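Local atomic coordinates of Lmo2125 protein (Listeria monocytogenes serovar 1/2a, PDB entry 5TU0), a protein that binds maltose and probably delivers it, as an extracellular solute-binding lipoprotein, to a carbohydrate transporter in the cell membrane. Residues A[9-13]-A[287-291]. The protein carries 2 engineered substitutions. Residues are numbered along the deposited sequence; the frame is centred on the assembly and turned at random.
Sequences KTLTV and VAQKW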
loop_
_atom_site.group_PDB
_atom_site.type_symbol
_atom_site.label_atom_id
_atom_site.label_comp_id
_atom_site.label_asym_id
_atom_site.label_seq_id
_atom_site.Cartn_x
_atom_site.Cartn_y
_atom_site.Cartn_z
ATOM N N LYS A 9 25.594 26.742 -3.763
ATOM C CA LYS A 9 24.241 26.295 -3.328
ATOM C C LYS A 9 24.079 25.066 -2.412
ATOM O O LYS A 9 24.956 24.219 -2.301
ATOM C CB LYS A 9 23.360 26.127 -4.571
ATOM C CG LYS A 9 23.888 25.083 -5.543
ATOM C CD LYS A 9 23.231 25.134 -6.917
ATOM C CE LYS A 9 23.702 26.320 -7.739
ATOM N NZ LYS A 9 23.115 26.292 -9.105
ATOM N N THR A 10 22.919 24.992 -1.767
ATOM C CA THR A 10 22.620 23.924 -0.805
ATOM C C THR A 10 21.175 23.394 -0.967
ATOM O O THR A 10 20.299 24.106 -1.473
ATOM C CB THR A 10 22.911 24.406 0.641
ATOM O OG1 THR A 10 22.676 23.343 1.588
ATOM C CG2 THR A 10 22.067 25.634 0.991
ATOM N N LEU A 11 20.962 22.144 -0.546
ATOM C CA LEU A 11 19.678 21.447 -0.673
ATOM C C LEU A 11 19.359 20.707 0.632
ATOM O O LEU A 11 20.188 19.953 1.136
ATOM C CB LEU A 11 19.764 20.421 -1.801
ATOM C CG LEU A 11 18.470 19.660 -2.122
ATOM C CD1 LEU A 11 17.532 20.547 -2.925
ATOM C CD2 LEU A 11 18.761 18.374 -2.873
ATOM N N THR A 12 18.162 20.917 1.181
ATOM C CA THR A 12 17.778 20.232 2.415
ATOM C C THR A 12 16.862 19.044 2.118
ATOM O O THR A 12 15.759 19.202 1.548
ATOM C CB THR A 12 17.149 21.196 3.431
ATOM O OG1 THR A 12 18.101 22.216 3.753
ATOM C CG2 THR A 12 16.775 20.467 4.701
ATOM N N VAL A 13 17.316 17.861 2.537
ATOM C CA VAL A 13 16.617 16.604 2.272
ATOM C C VAL A 13 16.132 16.083 3.600
ATOM O O VAL A 13 16.943 15.860 4.490
ATOM C CB VAL A 13 17.576 15.577 1.625
ATOM C CG1 VAL A 13 16.906 14.210 1.435
ATOM C CG2 VAL A 13 18.112 16.120 0.313
ATOM N N VAL A 287 17.862 22.390 -8.374
ATOM C CA VAL A 287 18.685 21.369 -7.716
ATOM C C VAL A 287 17.806 20.234 -7.173
ATOM O O VAL A 287 18.203 19.067 -7.235
ATOM C CB VAL A 287 19.588 21.946 -6.610
ATOM C CG1 VAL A 287 20.370 20.836 -5.927
ATOM C CG2 VAL A 287 20.562 22.955 -7.205
ATOM N N ALA A 288 16.620 20.578 -6.649
ATOM C CA ALA A 288 15.672 19.571 -6.156
ATOM C C ALA A 288 15.246 18.597 -7.279
ATOM O O ALA A 288 15.131 17.372 -7.053
ATOM C CB ALA A 288 14.434 20.247 -5.577
ATOM N N GLN A 289 15.009 19.141 -8.475
ATOM C CA GLN A 289 14.636 18.320 -9.646
ATOM C C GLN A 289 15.778 17.348 -9.963
ATOM O O GLN A 289 15.547 16.155 -10.229
ATOM C CB GLN A 289 14.339 19.188 -10.871
ATOM C CG GLN A 289 14.051 18.389 -12.140
ATOM C CD GLN A 289 12.753 17.607 -12.057
ATOM O OE1 GLN A 289 11.673 18.196 -11.957
ATOM N NE2 GLN A 289 12.839 16.272 -12.124
ATOM N N LYS A 290 17.007 17.863 -9.918
ATOM C CA LYS A 290 18.178 17.036 -10.153
ATOM C C LYS A 290 18.249 15.927 -9.088
ATOM O O LYS A 290 18.553 14.803 -9.416
ATOM C CB LYS A 290 19.447 17.875 -10.210
ATOM C CG LYS A 290 19.507 18.795 -11.439
ATOM C CD LYS A 290 20.748 19.662 -11.394
ATOM C CE LYS A 290 20.925 20.522 -12.643
ATOM N NZ LYS A 290 19.855 21.550 -12.788
ATOM N N TRP A 291 17.908 16.241 -7.846
ATOM C CA TRP A 291 17.895 15.230 -6.764
ATOM C C TRP A 291 16.898 14.112 -7.046
ATOM O O TRP A 291 17.218 12.949 -6.877
ATOM C CB TRP A 291 17.605 15.857 -5.392
ATOM C CG TRP A 291 17.517 14.825 -4.306
ATOM C CD1 TRP A 291 16.382 14.248 -3.813
ATOM C CD2 TRP A 291 18.608 14.205 -3.629
ATOM N NE1 TRP A 291 16.696 13.320 -2.854
ATOM C CE2 TRP A 291 18.064 13.274 -2.724
ATOM C CE3 TRP A 291 19.999 14.345 -3.700
ATOM C CZ2 TRP A 291 18.863 12.497 -1.880
ATOM C CZ3 TRP A 291 20.796 13.572 -2.857
ATOM C CH2 TRP A 291 20.219 12.655 -1.961
#
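Strand 10-13, with L11 facing A288, runs over helix 287-291 at 53° between their N-to-C directions, the axes 9.5 Å apart at their closest; the strand side contributes only side chains, and L11 also touches the helix backbone. L11 straddles the helix surface. Its CD1 rests 3.8 Å from A288 N and 4.1 Å from V287 CG1, while CD2 reaches W291 CB, 3.7 Å away and one turn later. With CG anti to the backbone N (chi1 -176°), L11 extends toward the helix, and chi2 (77°) parts its methyls between A288 and W291. V13 meets the indole of W291 from above: its CG2 stands 4.2 Å over the ring plane, close to the centre of that face. At the exposed edge, the stem of K9 crosses buried V287 obliquely, its CD about 3.5 Å from V287 CG2, though this poorly ordered lysine is only roughly located. Such strand-on-helix packing joins the N-terminal strand to a helix far along the chain, consistent with the solute-binding-protein fold, whose lobes combine distant parts of the chain. Strand 10-15 pairs in parallel with strand 37-42. V64 of strand 64-68 touches V13, A288 and W291, and F30 of helix 17-34 and W276 of strand 272-278 each make an edge-to-face pair with W291.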